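Local coordinates for protein oxaloacetate acetyl hydrolase (Cryphonectria parasitica, PDB 3LYE) that is an enzyme of the phosphoenolpyruvate phosphomutase family, built on a TIM-barrel fold and assembled here from four copies of the chain, at residues A67-L71 against H72-D76; A211-P215 against W216-L220; D275-P279 against V280-E284. All blocks are in the same frame, centred on the assembly; numbering follows the deposited sequence.

The three contacts follow one another along the chain, none nested in or crossing another, and each joins two adjoining pieces of backbone. Interaction 1 closes the loop between helix 53-61 and helix 71-82 where the latter begins. Further on, interaction 2 turns the chain from helix 203-213 into strand 219-223, across the centre of the chain from interaction 1 and with its own centre about 29 Å away. Interaction 3 comes after helix 251-268, in the C-terminal part of the chain, and starts helix 279-285 against a neighbouring subunit; its centre is about 42 Å from that of interaction 2. Two contacts thus start helices, and one leads from a helix into a strand.

Interaction 1: A67-L71 against H72-D76; sequences AIAQL and HDMRD
Asp73 reaches back from the first turn of helix 71-82 to the backbone of Gln70, the N-cap residue, making the half of a capping box in which a carboxylate takes the N-cap N-H. Its CG is anti to the carbonyl carbon (chi1 -50°), which carries the carboxylate back along the loop; OD2 uses its anti lone pair, and Gln70 N lies 2.9 Å from Asp73 OD2 in an almost straight bond. The negative group probably suits the positive end of the helix dipole. Bent at both chi2 and chi3, Met74 lays CG beside the carbonyl of Gln70 and brings SD to 4.2 Å from Ala69 CB, which also touches Asp73 CB; beyond, Met74 touches Thr56 of helix 53-61 and lies about 6 Å from a bound calcium ion. Leu71 and Arg75, one turn apart, cross obliquely, while the guanidinium of Arg75 is held by Ser115 and by Asp79 of a third subunit. His72 stacks on His72 of a second subunit, and within the chain Asp76 CG lies over one face of the His72 ring, offset toward the rim. Between Leu71 and Arg75, Arg75 N donates to Leu71 O at 2.8 Å.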
loop_
_atom_site.group_PDB
_atom_site.type_symbol
_atom_site.label_atom_id
_atom_site.label_comp_id
_atom_site.label_asym_id
_atom_site.label_seq_id
_atom_site.Cartn_x
_atom_site.Cartn_y
_atom_site.Cartn_z
ATOM N N ALA A 67 17.973 -5.386 -3.243
ATOM C CA ALA A 67 16.888 -5.386 -4.226
ATOM C C ALA A 67 15.598 -5.966 -3.671
ATOM O O ALA A 67 14.859 -6.676 -4.337
ATOM C CB ALA A 67 17.296 -6.102 -5.497
ATOM N N ILE A 68 15.327 -5.626 -2.418
ATOM C CA ILE A 68 14.128 -6.073 -1.698
ATOM C C ILE A 68 13.047 -5.011 -1.910
ATOM O O ILE A 68 11.866 -5.344 -2.130
ATOM C CB ILE A 68 14.442 -6.417 -0.247
ATOM C CG1 ILE A 68 15.348 -7.668 -0.218
ATOM C CG2 ILE A 68 13.166 -6.643 0.515
ATOM C CD1 ILE A 68 15.990 -7.956 1.102
ATOM N N ALA A 69 13.387 -3.740 -1.783
ATOM C CA ALA A 69 12.413 -2.697 -2.070
ATOM C C ALA A 69 12.182 -2.711 -3.597
ATOM O O ALA A 69 13.147 -2.793 -4.372
ATOM C CB ALA A 69 12.917 -1.356 -1.636
ATOM N N GLN A 70 10.924 -2.614 -4.004
ATOM C CA GLN A 70 10.564 -2.584 -5.426
ATOM C C GLN A 70 9.876 -1.254 -5.716
ATOM O O GLN A 70 9.878 -0.332 -4.868
ATOM C CB GLN A 70 9.741 -3.806 -5.828
ATOM C CG GLN A 70 10.477 -5.100 -5.473
ATOM C CD GLN A 70 9.910 -6.339 -6.087
ATOM O OE1 GLN A 70 10.612 -7.132 -6.718
ATOM N NE2 GLN A 70 8.691 -6.570 -5.842
ATOM N N LEU A 71 9.293 -1.116 -6.889
ATOM C CA LEU A 71 8.678 0.153 -7.243
ATOM C C LEU A 71 7.671 0.670 -6.238
ATOM O O LEU A 71 7.715 1.843 -5.882
ATOM C CB LEU A 71 8.045 0.113 -8.639
ATOM C CG LEU A 71 7.295 1.389 -9.042
ATOM C CD1 LEU A 71 8.211 2.573 -9.013
ATOM C CD2 LEU A 71 6.675 1.190 -10.413
ATOM N N HIS A 72 6.779 -0.177 -5.750
ATOM C CA HIS A 72 5.786 0.296 -4.832
ATOM C C HIS A 72 6.389 0.947 -3.603
ATOM O O HIS A 72 5.943 2.013 -3.170
ATOM C CB HIS A 72 4.836 -0.858 -4.400
ATOM C CG HIS A 72 3.996 -0.532 -3.196
ATOM N ND1 HIS A 72 4.398 -0.810 -1.906
ATOM C CD2 HIS A 72 2.796 0.082 -3.090
ATOM C CE1 HIS A 72 3.471 -0.393 -1.061
ATOM N NE2 HIS A 72 2.484 0.143 -1.756
ATOM N N ASP A 73 7.372 0.292 -3.007
ATOM C CA ASP A 73 8.011 0.825 -1.813
ATOM C C ASP A 73 8.708 2.151 -2.024
ATOM O O ASP A 73 8.647 3.076 -1.222
ATOM C CB ASP A 73 9.029 -0.186 -1.291
ATOM C CG ASP A 73 8.444 -1.573 -1.166
ATOM O OD1 ASP A 73 7.667 -1.772 -0.229
ATOM O OD2 ASP A 73 8.822 -2.467 -1.964
ATOM N N MET A 74 9.429 2.195 -3.128
ATOM C CA MET A 74 10.172 3.402 -3.475
ATOM C C MET A 74 9.288 4.566 -3.833
ATOM O O MET A 74 9.495 5.672 -3.344
ATOM C CB MET A 74 11.180 3.073 -4.582
ATOM C CG MET A 74 12.235 2.070 -4.151
ATOM S SD MET A 74 13.356 2.610 -2.851
ATOM C CE MET A 74 14.321 3.800 -3.790
ATOM N N ARG A 75 8.282 4.320 -4.648
ATOM C CA ARG A 75 7.390 5.391 -5.013
ATOM C C ARG A 75 6.612 5.850 -3.786
ATOM O O ARG A 75 6.413 7.037 -3.598
ATOM C CB ARG A 75 6.416 4.951 -6.107
ATOM C CG ARG A 75 5.529 6.095 -6.559
ATOM C CD ARG A 75 4.135 5.762 -6.920
ATOM N NE ARG A 75 3.392 6.999 -7.195
ATOM C CZ ARG A 75 2.093 7.062 -7.465
ATOM N NH1 ARG A 75 1.469 8.229 -7.675
ATOM N NH2 ARG A 75 1.406 5.938 -7.533
ATOM N N ASP A 76 6.150 4.922 -2.958
ATOM C CA ASP A 76 5.396 5.365 -1.796
ATOM C C ASP A 76 6.212 6.248 -0.885
ATOM O O ASP A 76 5.719 7.257 -0.379
ATOM C CB ASP A 76 4.842 4.177 -1.023
ATOM C CG ASP A 76 3.588 3.607 -1.673
ATOM O OD1 ASP A 76 3.028 2.653 -1.104
ATOM O OD2 ASP A 76 3.177 4.115 -2.746
#

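Interaction 2: A211-P215 against W216-L220; sequences AALAP and WPLLL
Trp216 folds back against Leu213, the last residue of helix 203-213, and its side chain can be followed outward from there. CB rests on the helix end, 3.3 Å from Leu213 O. With CG anti to the backbone N (chi1 -171°), the indole swings to the same side as the leucine, and the two side chains run alongside each other, pointing the same way. On the six-membered ring, CE3 is the atom that meets the leucine, 4.0 Å from Leu213 CD2, which approaches the ring obliquely. On the five-membered ring, NE1 donates to Ala192 O, which helps hold the indole in this orientation, and Arg188 of helix 177-189 packs against the same side chain. The backbone bend beneath is a type VI beta turn, with a cis peptide between Ala214 and Pro215 in its middle. Trp216 N closes it by donating to Leu213 O at 2.9 Å; the bond is bent (142° at the hydrogen), and the donor is tilted 27° from the carbonyl plane. The turn is the helix-to-strand connection of a beta-alpha-beta crossover in the TIM barrel, the unit running from strand 194-197 through helix 203-213 to strand 219-223. Backbone bonds from Leu219 to Gly195 and from Leu220 to Ile243 and Ile245 set the new strand between its two neighbours. Leu213 also serves the strand side of the turn: its other methyl, CD1, lies 4.0 Å from Leu218 CD2, and these two side chains cross at about a right angle. The same Leu218 methyl lies 4.2 Å from Leu213 CB, while Pro217 places CD 3.7 Å from Pro215 O.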
loop_
_atom_site.group_PDB
_atom_site.type_symbol
_atom_site.label_atom_id
_atom_site.label_comp_id
_atom_site.label_asym_id
_atom_site.label_seq_id
_atom_site.Cartn_x
_atom_site.Cartn_y
_atom_site.Cartn_z
ATOM N N ALA A 211 36.254 16.687 -15.153
ATOM C CA ALA A 211 36.884 17.311 -16.308
ATOM C C ALA A 211 36.639 16.553 -17.628
ATOM O O ALA A 211 36.533 17.152 -18.711
ATOM C CB ALA A 211 38.380 17.445 -16.068
ATOM N N ALA A 212 36.522 15.235 -17.549
ATOM C CA ALA A 212 36.314 14.436 -18.749
ATOM C C ALA A 212 34.946 14.631 -19.342
ATOM O O ALA A 212 34.767 14.493 -20.564
ATOM C CB ALA A 212 36.492 12.982 -18.427
ATOM N N LEU A 213 33.967 14.900 -18.485
ATOM C CA LEU A 213 32.594 15.096 -18.948
ATOM C C LEU A 213 32.169 16.560 -19.054
ATOM O O LEU A 213 31.112 16.852 -19.597
ATOM C CB LEU A 213 31.627 14.303 -18.046
ATOM C CG LEU A 213 31.818 12.843 -18.461
ATOM C CD1 LEU A 213 31.595 11.884 -17.348
ATOM C CD2 LEU A 213 30.945 12.540 -19.682
ATOM N N ALA A 214 32.999 17.480 -18.568
ATOM C CA ALA A 214 32.666 18.905 -18.622
ATOM C C ALA A 214 32.275 19.293 -20.050
ATOM O O ALA A 214 32.939 18.888 -21.009
ATOM C CB ALA A 214 33.854 19.724 -18.198
ATOM N N PRO A 215 31.282 20.174 -20.203
ATOM C CA PRO A 215 30.493 20.860 -19.182
ATOM C C PRO A 215 29.251 20.112 -18.693
ATOM O O PRO A 215 28.440 20.700 -17.985
ATOM C CB PRO A 215 30.032 22.111 -19.924
ATOM C CG PRO A 215 29.830 21.640 -21.304
ATOM C CD PRO A 215 30.923 20.626 -21.563
ATOM N N TRP A 216 29.091 18.844 -19.039
ATOM C CA TRP A 216 27.911 18.094 -18.601
ATOM C C TRP A 216 28.083 17.895 -17.107
ATOM O O TRP A 216 29.124 17.416 -16.664
ATOM C CB TRP A 216 27.831 16.794 -19.369
ATOM C CG TRP A 216 26.585 15.990 -19.198
ATOM C CD1 TRP A 216 25.320 16.354 -19.532
ATOM C CD2 TRP A 216 26.504 14.659 -18.712
ATOM N NE1 TRP A 216 24.445 15.331 -19.269
ATOM C CE2 TRP A 216 25.151 14.273 -18.768
ATOM C CE3 TRP A 216 27.452 13.751 -18.227
ATOM C CZ2 TRP A 216 24.724 13.015 -18.381
ATOM C CZ3 TRP A 216 27.046 12.506 -17.886
ATOM C CH2 TRP A 216 25.677 12.145 -17.919
ATOM N N PRO A 217 27.037 18.194 -16.317
ATOM C CA PRO A 217 27.176 18.070 -14.866
ATOM C C PRO A 217 27.209 16.698 -14.263
ATOM O O PRO A 217 26.556 15.772 -14.749
ATOM C CB PRO A 217 25.935 18.801 -14.341
ATOM C CG PRO A 217 24.956 18.803 -15.431
ATOM C CD PRO A 217 25.689 18.612 -16.725
ATOM N N LEU A 218 28.028 16.578 -13.224
ATOM C CA LEU A 218 28.168 15.335 -12.475
ATOM C C LEU A 218 27.667 15.551 -11.046
ATOM O O LEU A 218 27.706 16.655 -10.475
ATOM C CB LEU A 218 29.606 14.833 -12.390
ATOM C CG LEU A 218 30.301 14.496 -13.708
ATOM C CD1 LEU A 218 31.572 13.702 -13.414
ATOM C CD2 LEU A 218 29.360 13.740 -14.608
ATOM N N LEU A 219 27.283 14.430 -10.467
ATOM C CA LEU A 219 26.786 14.323 -9.118
ATOM C C LEU A 219 27.774 13.389 -8.388
ATOM O O LEU A 219 28.164 12.335 -8.890
ATOM C CB LEU A 219 25.376 13.741 -9.158
ATOM C CG LEU A 219 24.659 13.462 -7.840
ATOM C CD1 LEU A 219 23.157 13.345 -8.051
ATOM C CD2 LEU A 219 25.183 12.183 -7.174
ATOM N N LEU A 220 28.140 13.785 -7.179
ATOM C CA LEU A 220 29.040 13.047 -6.307
ATOM C C LEU A 220 28.221 12.396 -5.194
ATOM O O LEU A 220 27.507 13.074 -4.482
ATOM C CB LEU A 220 30.065 13.998 -5.666
ATOM C CG LEU A 220 31.034 13.375 -4.677
ATOM C CD1 LEU A 220 31.878 12.302 -5.320
ATOM C CD2 LEU A 220 31.905 14.430 -4.065
#

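Interaction 3: D275-P279 against V280-E284; sequences DGITP and VRLFE. With CA (calcium ion), chain C.
Gly276 O is approached from several directions just ahead of helix 279-285. Water 1 donates to Gly276 O at 2.7 Å and accepts from Arg281 NH1 at 3.1 Å, bridging loop and helix; Thr278 N adds a weak bond that closes an inverse gamma turn centred on Ile277. The guanidinium of Arg281 presents its edge to this carbonyl and a face to Ile277, whose CD1 is 3.5 Å from Arg281 NH1. The extended arginine chain brings the guanidinium alongside Gly276 and Ile277, and NH2 is hydrogen-bonded to Tyr255 OH of a fourth subunit. Thr278 is the N-cap. Its OG1 sits between the backbone N and the carbonyl carbon (chi1 59°), from where it accepts from Arg281 N at 3.0 Å; Val280 CG1 lies beside the hydroxyl. On the buried side, Ile277 CG2 meets Leu282 CD2 at 4.1 Å, the two side chains crossing at a slant. Pro279 O takes the N-H of Phe283 (Phe283 N to Pro279 O, 2.9 Å) and also lies over one face of the phenylalanine ring, toward its rim. Earlier in the loop, Asp275 binds a calcium ion through OD1 at 2.3 Å. Two waters and Thr273 O share that ion with Glu224 and Asn225 of the fourth subunit. Helix 279-285, between helices 251-268 and 288-297 in the chain, packs through Pro279 on Phe248 of the fourth subunit and through Leu282 on Tyr255 of the same subunit, consistent with the exchange of C-terminal helices between subunits known in this superfamily.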
loop_
_atom_site.group_PDB
_atom_site.type_symbol
_atom_site.label_atom_id
_atom_site.label_comp_id
_atom_site.label_asym_id
_atom_site.label_seq_id
_atom_site.Cartn_x
_atom_site.Cartn_y
_atom_site.Cartn_z
ATOM N N ASP A 275 15.703 16.486 27.733
ATOM C CA ASP A 275 14.335 16.930 27.978
ATOM C C ASP A 275 13.664 17.882 27.000
ATOM O O ASP A 275 12.443 18.054 27.065
ATOM C CB ASP A 275 14.183 17.421 29.437
ATOM C CG ASP A 275 14.279 16.320 30.477
ATOM O OD1 ASP A 275 14.487 15.140 30.112
ATOM O OD2 ASP A 275 14.164 16.663 31.689
ATOM N N GLY A 276 14.437 18.572 26.164
ATOM C CA GLY A 276 13.810 19.453 25.200
ATOM C C GLY A 276 13.253 18.714 23.994
ATOM O O GLY A 276 12.559 19.334 23.207
ATOM N N ILE A 277 13.527 17.413 23.863
ATOM C CA ILE A 277 13.007 16.661 22.704
ATOM C C ILE A 277 11.667 16.074 23.149
ATOM O O ILE A 277 11.548 14.884 23.479
ATOM C CB ILE A 277 13.947 15.575 22.252
ATOM C CG1 ILE A 277 15.398 16.084 22.106
ATOM C CG2 ILE A 277 13.416 15.015 20.941
ATOM C CD1 ILE A 277 15.568 17.292 21.210
ATOM N N THR A 278 10.678 16.949 23.221
ATOM C CA THR A 278 9.317 16.614 23.658
ATOM C C THR A 278 8.422 16.141 22.529
ATOM O O THR A 278 8.727 16.350 21.362
ATOM C CB THR A 278 8.636 17.874 24.245
ATOM O OG1 THR A 278 8.617 18.861 23.207
ATOM C CG2 THR A 278 9.371 18.424 25.506
ATOM N N PRO A 279 7.313 15.479 22.884
ATOM C CA PRO A 279 6.401 15.049 21.845
ATOM C C PRO A 279 5.955 16.269 21.021
ATOM O O PRO A 279 5.935 16.196 19.794
ATOM C CB PRO A 279 5.253 14.442 22.657
ATOM C CG PRO A 279 5.952 13.805 23.852
ATOM C CD PRO A 279 7.017 14.865 24.199
ATOM N N VAL A 280 5.647 17.404 21.664
ATOM C CA VAL A 280 5.212 18.555 20.878
ATOM C C VAL A 280 6.320 19.054 19.960
ATOM O O VAL A 280 6.020 19.480 18.838
ATOM C CB VAL A 280 4.602 19.714 21.758
ATOM C CG1 VAL A 280 5.616 20.303 22.700
ATOM C CG2 VAL A 280 3.996 20.830 20.937
ATOM N N ARG A 281 7.575 19.038 20.391
ATOM C CA ARG A 281 8.611 19.504 19.483
ATOM C C ARG A 281 8.656 18.580 18.256
ATOM O O ARG A 281 8.806 19.033 17.142
ATOM C CB ARG A 281 9.982 19.507 20.140
ATOM C CG ARG A 281 11.081 20.032 19.216
ATOM C CD ARG A 281 12.363 20.325 19.897
ATOM N NE ARG A 281 13.413 20.545 18.897
ATOM C CZ ARG A 281 14.686 20.715 19.212
ATOM N NH1 ARG A 281 15.056 20.719 20.489
ATOM N NH2 ARG A 281 15.574 20.885 18.265
ATOM N N LEU A 282 8.561 17.269 18.471
ATOM C CA LEU A 282 8.576 16.316 17.361
ATOM C C LEU A 282 7.367 16.564 16.440
ATOM O O LEU A 282 7.486 16.514 15.219
ATOM C CB LEU A 282 8.554 14.898 17.920
ATOM C CG LEU A 282 9.842 14.516 18.653
ATOM C CD1 LEU A 282 9.606 13.256 19.512
ATOM C CD2 LEU A 282 11.013 14.390 17.668
ATOM N N PHE A 283 6.209 16.865 17.024
ATOM C CA PHE A 283 5.022 17.127 16.207
ATOM C C PHE A 283 5.228 18.393 15.391
ATOM O O PHE A 283 4.825 18.468 14.231
ATOM C CB PHE A 283 3.766 17.223 17.044
ATOM C CG PHE A 283 3.421 15.967 17.769
ATOM C CD1 PHE A 283 3.741 14.717 17.249
ATOM C CD2 PHE A 283 2.773 16.024 18.991
ATOM C CE1 PHE A 283 3.448 13.560 17.966
ATOM C CE2 PHE A 283 2.454 14.853 19.698
ATOM C CZ PHE A 283 2.803 13.634 19.185
ATOM N N GLU A 284 5.843 19.401 16.001
ATOM C CA GLU A 284 6.101 20.641 15.292
ATOM C C GLU A 284 7.046 20.382 14.098
ATOM O O GLU A 284 6.849 20.906 13.013
ATOM C CB GLU A 284 6.673 21.700 16.249
ATOM C CG GLU A 284 5.663 22.201 17.276
ATOM C CD GLU A 284 6.270 23.031 18.391
ATOM O OE1 GLU A 284 5.486 23.762 19.040
ATOM O OE2 GLU A 284 7.496 22.923 18.645
HETATM CA CA CA C . 14.264 13.001 29.285
HETATM O O HOH W 1 13.152 21.901 22.600
HETATM O O HOH W 2 16.079 12.221 30.578
HETATM O O HOH W 3 12.865 12.601 31.091
#